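Local coordinates for protein 5,10-methylenetetrahydromethanopterin reductase (Methanopyrus kandleri, PDB 1EZW) that catalyses the reversible reduction of methylenetetrahydromethanopterin to methyltetrahydromethanopterin with reduced coenzyme F420, a step of methanogenesis from CO2, at residues A[181-185]-A[206-212]; A[192-198]-A[224-230]. One frame throughout, in Å; residues are numbered along the deposited sequence. Where two conformers were deposited one is given.

Contact 1: residues A[181-185]-A[206-212]; sequences IMLKT and AVPKIEE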
loop_
_atom_site.group_PDB
_atom_site.type_symbol
_atom_site.label_atom_id
_atom_site.label_comp_id
_atom_site.label_asym_id
_atom_site.label_seq_id
_atom_site.Cartn_x
_atom_site.Cartn_y
_atom_site.Cartn_z
ATOM N N ILE A 181 28.544 -8.023 -29.496
ATOM C CA ILE A 181 29.249 -8.309 -28.253
ATOM C C ILE A 181 28.259 -8.471 -27.092
ATOM O O ILE A 181 28.358 -9.414 -26.303
ATOM C CB ILE A 181 30.253 -7.191 -27.896
ATOM C CG1 ILE A 181 31.257 -7.013 -29.034
ATOM C CG2 ILE A 181 30.995 -7.556 -26.596
ATOM C CD1 ILE A 181 32.105 -5.763 -28.867
ATOM N N MET A 182 27.309 -7.550 -26.978
ATOM C CA MET A 182 26.338 -7.672 -25.894
ATOM C C MET A 182 25.434 -8.879 -26.066
ATOM O O MET A 182 25.074 -9.546 -25.096
ATOM C CB MET A 182 25.504 -6.392 -25.800
ATOM C CG MET A 182 26.289 -5.236 -25.258
ATOM S SD MET A 182 26.810 -5.537 -23.534
ATOM C CE MET A 182 27.634 -4.105 -23.259
ATOM N N LEU A 183 25.045 -9.179 -27.301
ATOM C CA LEU A 183 24.190 -10.337 -27.541
ATOM C C LEU A 183 24.896 -11.619 -27.168
ATOM O O LEU A 183 24.314 -12.503 -26.565
ATOM C CB LEU A 183 23.753 -10.406 -29.014
ATOM C CG LEU A 183 22.718 -9.365 -29.485
ATOM C CD1 LEU A 183 22.665 -9.375 -31.025
ATOM C CD2 LEU A 183 21.317 -9.718 -28.908
ATOM N N LYS A 184 26.168 -11.731 -27.546
ATOM C CA LYS A 184 26.904 -12.940 -27.209
ATOM C C LYS A 184 27.100 -13.067 -25.674
ATOM O O LYS A 184 26.939 -14.138 -25.085
ATOM C CB LYS A 184 28.252 -12.897 -27.939
ATOM C CG LYS A 184 28.951 -14.207 -27.960
ATOM C CD LYS A 184 30.230 -14.091 -28.819
ATOM C CE LYS A 184 30.926 -15.442 -28.911
ATOM N NZ LYS A 184 31.144 -15.958 -27.540
ATOM N N THR A 185 27.423 -11.950 -25.034
ATOM C CA THR A 185 27.610 -11.954 -23.578
ATOM C C THR A 185 26.312 -12.372 -22.865
ATOM O O THR A 185 26.328 -13.118 -21.893
ATOM C CB THR A 185 28.026 -10.542 -23.099
ATOM O OG1 THR A 185 29.249 -10.177 -23.768
ATOM C CG2 THR A 185 28.244 -10.512 -21.552
ATOM N N ALA A 206 19.802 -11.296 -34.455
ATOM C CA ALA A 206 20.201 -11.380 -33.057
ATOM C C ALA A 206 20.256 -12.737 -32.404
ATOM O O ALA A 206 21.194 -13.006 -31.628
ATOM C CB ALA A 206 19.303 -10.432 -32.190
ATOM N N VAL A 207 19.277 -13.603 -32.676
ATOM C CA VAL A 207 19.222 -14.886 -32.012
ATOM C C VAL A 207 20.437 -15.779 -32.231
ATOM O O VAL A 207 20.905 -16.406 -31.283
ATOM C CB VAL A 207 17.876 -15.612 -32.297
ATOM C CG1 VAL A 207 17.847 -16.994 -31.713
ATOM C CG2 VAL A 207 16.735 -14.788 -31.629
ATOM N N PRO A 208 20.933 -15.895 -33.480
ATOM C CA PRO A 208 22.125 -16.739 -33.675
ATOM C C PRO A 208 23.317 -16.277 -32.805
ATOM O O PRO A 208 24.124 -17.098 -32.364
ATOM C CB PRO A 208 22.403 -16.588 -35.180
ATOM C CG PRO A 208 20.992 -16.463 -35.733
ATOM C CD PRO A 208 20.443 -15.390 -34.769
ATOM N N LYS A 209 23.434 -14.976 -32.575
ATOM C CA LYS A 209 24.525 -14.487 -31.752
ATOM C C LYS A 209 24.314 -14.785 -30.281
ATOM O O LYS A 209 25.270 -15.072 -29.561
ATOM C CB LYS A 209 24.771 -13.007 -32.014
ATOM C CG LYS A 209 25.763 -12.813 -33.161
ATOM C CD LYS A 209 27.127 -13.416 -32.770
ATOM C CE LYS A 209 28.209 -13.219 -33.844
ATOM N NZ LYS A 209 27.865 -13.905 -35.115
ATOM N N ILE A 210 23.060 -14.714 -29.827
ATOM C CA ILE A 210 22.756 -15.079 -28.457
ATOM C C ILE A 210 23.079 -16.579 -28.341
ATOM O O ILE A 210 23.705 -17.036 -27.389
ATOM C CB ILE A 210 21.228 -14.853 -28.143
ATOM C CG1 ILE A 210 20.941 -13.345 -28.222
ATOM C CG2 ILE A 210 20.857 -15.546 -26.812
ATOM C CD1 ILE A 210 19.412 -13.012 -28.200
ATOM N N GLU A 211 22.675 -17.352 -29.352
ATOM C CA GLU A 211 22.901 -18.789 -29.295
ATOM C C GLU A 211 24.389 -19.120 -29.262
ATOM O O GLU A 211 24.781 -20.059 -28.585
ATOM C CB GLU A 211 22.231 -19.499 -30.487
ATOM C CG GLU A 211 22.373 -21.021 -30.377
ATOM C CD GLU A 211 21.492 -21.780 -31.343
ATOM O OE1 GLU A 211 21.268 -21.274 -32.464
ATOM O OE2 GLU A 211 21.044 -22.900 -30.980
ATOM N N GLU A 212 25.203 -18.350 -29.964
ATOM C CA GLU A 212 26.655 -18.579 -29.981
ATOM C C GLU A 212 27.238 -18.435 -28.567
ATOM O O GLU A 212 28.060 -19.243 -28.117
ATOM C CB GLU A 212 27.296 -17.572 -30.906
ATOM C CG GLU A 212 28.767 -17.795 -31.164
ATOM C CD GLU A 212 29.266 -16.725 -32.098
ATOM O OE1 GLU A 212 28.666 -16.560 -33.180
ATOM O OE2 GLU A 212 30.231 -16.034 -31.760
#
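The flat group that reaches across is the carboxylate of Glu212: its OE2 lies 3.0 Å from the methylene CE of Lys184, a tight van der Waals contact with the aliphatic chain and not a charge pairing, while its OE1 faces back along its own helix to Lys209 NZ in a long, weak pairing that is doubtful because Lys209 has two conformers. Lys184 has CG anti to its backbone N (chi1 -165°) and runs straight as far as CE; the bend at its last torsion then leaves NZ 4.3 Å from Glu212 OE2, beyond a salt bridge. That ammonium pairs instead with Glu216, one turn farther along.

Beneath these charges the backbones come close, with the segment axes 7.2 Å apart and inclined at 50°. Two reciprocal CA-H...O contacts are the evidence: Ile210 CA to Leu183 O at 3.6 Å, nearly straight at 160°, and Lys184 CA to Lys209 O, also 3.6 Å. Leu183 supplies the apolar filling by dividing its branches, CD1 lying against Ala206 CB at 3.7 Å and CD2 against Ile210 CG1.

Helices 180-189 and 200-216 are successive outer helices of the TIM barrel. Met182 and Thr185 turn to helix 127-142, Val207 and Glu211 to the loop at Leu221, and the Leu183-Ile210 layer rests on strand 192-196.

Contact 2: residues A[192-198]-A[224-230]; sequences GVLVNAS and IDVAAYT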
loop_
_atom_site.group_PDB
_atom_site.type_symbol
_atom_site.label_atom_id
_atom_site.label_comp_id
_atom_site.label_asym_id
_atom_site.label_seq_id
_atom_site.Cartn_x
_atom_site.Cartn_y
_atom_site.Cartn_z
ATOM N N GLY A 192 17.908 -14.045 -19.660
ATOM C CA GLY A 192 17.143 -13.485 -20.757
ATOM C C GLY A 192 17.820 -12.299 -21.402
ATOM O O GLY A 192 18.771 -11.730 -20.857
ATOM N N VAL A 193 17.321 -11.910 -22.572
ATOM C CA VAL A 193 17.883 -10.808 -23.306
ATOM C C VAL A 193 16.777 -9.845 -23.718
ATOM O O VAL A 193 15.754 -10.255 -24.255
ATOM C CB VAL A 193 18.605 -11.327 -24.594
ATOM C CG1 VAL A 193 19.455 -10.190 -25.212
ATOM C CG2 VAL A 193 19.442 -12.552 -24.260
ATOM N N LEU A 194 16.972 -8.561 -23.452
ATOM C CA LEU A 194 16.002 -7.541 -23.829
ATOM C C LEU A 194 16.538 -6.859 -25.065
ATOM O O LEU A 194 17.540 -6.121 -25.028
ATOM C CB LEU A 194 15.843 -6.522 -22.677
ATOM C CG LEU A 194 15.339 -7.175 -21.385
ATOM C CD1 LEU A 194 15.499 -6.205 -20.192
ATOM C CD2 LEU A 194 13.887 -7.565 -21.554
ATOM N N VAL A 195 15.894 -7.148 -26.191
ATOM C CA VAL A 195 16.298 -6.572 -27.464
ATOM C C VAL A 195 15.295 -5.524 -27.915
ATOM O O VAL A 195 14.113 -5.818 -28.053
ATOM C CB VAL A 195 16.394 -7.693 -28.520
ATOM C CG1 VAL A 195 16.826 -7.111 -29.882
ATOM C CG2 VAL A 195 17.358 -8.746 -28.041
ATOM N N ASN A 196 15.772 -4.303 -28.114
ATOM C CA ASN A 196 14.935 -3.216 -28.583
ATOM C C ASN A 196 14.705 -3.431 -30.073
ATOM O O ASN A 196 15.513 -2.988 -30.898
ATOM C CB ASN A 196 15.625 -1.862 -28.366
ATOM C CG ASN A 196 15.474 -1.345 -26.941
ATOM O OD1 ASN A 196 16.161 -0.409 -26.529
ATOM N ND2 ASN A 196 14.554 -1.926 -26.198
ATOM N N ALA A 197 13.639 -4.153 -30.398
ATOM C CA ALA A 197 13.283 -4.402 -31.805
ATOM C C ALA A 197 11.887 -4.965 -31.848
ATOM O O ALA A 197 11.441 -5.587 -30.880
ATOM C CB ALA A 197 14.293 -5.416 -32.436
ATOM N N SER A 198 11.211 -4.809 -32.994
ATOM C CA SER A 198 9.841 -5.273 -33.131
ATOM C C SER A 198 9.576 -6.125 -34.382
ATOM O O SER A 198 8.431 -6.481 -34.644
ATOM C CB SER A 198 8.910 -4.037 -33.175
ATOM O OG SER A 198 9.152 -3.182 -32.052
ATOM N N ILE A 224 17.262 -19.478 -22.431
ATOM C CA ILE A 224 17.253 -18.036 -22.507
ATOM C C ILE A 224 15.937 -17.457 -22.998
ATOM O O ILE A 224 15.395 -17.864 -24.021
ATOM C CB ILE A 224 18.419 -17.573 -23.404
ATOM C CG1 ILE A 224 19.721 -18.161 -22.820
ATOM C CG2 ILE A 224 18.486 -16.038 -23.470
ATOM C CD1 ILE A 224 20.911 -17.981 -23.666
ATOM N N ASP A 225 15.394 -16.537 -22.206
ATOM C CA ASP A 225 14.146 -15.875 -22.568
ATOM C C ASP A 225 14.506 -14.706 -23.482
ATOM O O ASP A 225 15.072 -13.696 -23.031
ATOM C CB ASP A 225 13.435 -15.400 -21.274
ATOM C CG ASP A 225 12.030 -14.847 -21.531
ATOM O OD1 ASP A 225 11.422 -15.211 -22.554
ATOM O OD2 ASP A 225 11.516 -14.078 -20.689
ATOM N N VAL A 226 14.219 -14.830 -24.786
ATOM C CA VAL A 226 14.509 -13.757 -25.727
ATOM C C VAL A 226 13.308 -12.810 -25.743
ATOM O O VAL A 226 12.245 -13.133 -26.283
ATOM C CB VAL A 226 14.759 -14.324 -27.162
ATOM C CG1 VAL A 226 15.059 -13.208 -28.128
ATOM C CG2 VAL A 226 15.972 -15.252 -27.117
ATOM N N ALA A 227 13.504 -11.633 -25.151
ATOM C CA ALA A 227 12.420 -10.656 -25.001
ATOM C C ALA A 227 12.503 -9.521 -25.972
ATOM O O ALA A 227 13.530 -8.827 -26.069
ATOM C CB ALA A 227 12.428 -10.115 -23.568
ATOM N N ALA A 228 11.426 -9.324 -26.731
ATOM C CA ALA A 228 11.394 -8.231 -27.671
ATOM C C ALA A 228 10.800 -6.997 -27.000
ATOM O O ALA A 228 9.640 -7.030 -26.612
ATOM C CB ALA A 228 10.511 -8.617 -28.888
ATOM N N TYR A 229 11.606 -5.957 -26.828
ATOM C CA TYR A 229 11.130 -4.701 -26.243
ATOM C C TYR A 229 10.584 -3.949 -27.466
ATOM O O TYR A 229 11.337 -3.301 -28.205
ATOM C CB TYR A 229 12.318 -3.958 -25.605
ATOM C CG TYR A 229 12.378 -3.994 -24.076
ATOM C CD1 TYR A 229 11.794 -5.031 -23.343
ATOM C CD2 TYR A 229 13.077 -3.013 -23.380
ATOM C CE1 TYR A 229 11.915 -5.084 -21.929
ATOM C CE2 TYR A 229 13.205 -3.054 -21.990
ATOM C CZ TYR A 229 12.626 -4.085 -21.272
ATOM O OH TYR A 229 12.801 -4.129 -19.899
ATOM N N THR A 230 9.268 -4.028 -27.668
ATOM C CA THR A 230 8.628 -3.439 -28.847
ATOM C C THR A 230 7.976 -2.077 -28.741
ATOM O O THR A 230 7.737 -1.561 -27.644
ATOM C CB THR A 230 7.512 -4.375 -29.365
ATOM O OG1 THR A 230 6.353 -4.275 -28.505
ATOM C CG2 THR A 230 7.988 -5.844 -29.375
#
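Strands 192-196 and 225-229 run parallel, their axes 4.6 Å apart at 28°, in a ladder where Val193 N and Val195 N donate to Asp225 O and Ala227 O while Ala227 N and Tyr229 N donate to Val193 O and Val195 O, Val195 N to Ala227 O measuring 2.9 Å and the others much the same, until the chain makes an inverse gamma turn at Asn196, where the last bond, Ala197 N to Tyr229 O, is weak at 3.3 Å.

On the face carrying Leu194 and Tyr229, the leucine lies over the phenol ring in a CH-pi contact: its CB is 4.2 Å from the ring centroid and 6° off the normal. With CG beside its backbone N (chi1 -61°), Leu194 extends along the ring, bringing CD1 to 3.4 Å from Tyr229 OH; its CD2 branch lies on the Ala227 side, though its exact place is doubtful. Asn196 ND2 comes to the ring edge near its plane, 3.4 Å from Tyr229 CD2. Trp35 adds an edge-to-face partner. Replacing Tyr229 with an alanine would probably leave Leu194 without its aromatic surface and Trp35 without its ring partner, opening a gap where the ring packed.

The other face, with Val193, Val195, Val226 and Ala228, meets the helices: Val195 and Ala228 touch Phe203. Beside it, Val193 CG2 packs on Ile224 CG2 at 3.7 Å.

Chemically, the ladder satisfies the backbone groups that face between the two strands, whereas Leu194 turns its own to Met175 and Ala177. Asp225, on the Leu194 face, is held by hydrogen bonds with Tyr174, Thr320 and Gln321, which would help stabilise a buried carboxylate, whereas the buried Tyr229 OH has no modelled polar partner, consistent with the ring serving here mainly through its apolar contacts.

Along the chain the four segments come in the order 181-185, 192-198, 206-212, 224-230, alternating between the contacts. Contact 1 closes a loop of 20 intervening residues that contains strand 192-196; contact 2 closes one of 25 that contains the whole of helix 200-216. The two loops therefore cross, neither enclosing the other, as expected of successive beta-alpha units in a TIM barrel. Contact 2 completes the beta-alpha-beta crossover in the inner wall, and contact 1 joins its helix to the preceding helix outside. Their centres lie 12 Å apart, yet the layers touch: Ile210 CD1 is 4.0 Å from Val193 CG2, and Ile210 CG2 likewise meets Ile224 CD1.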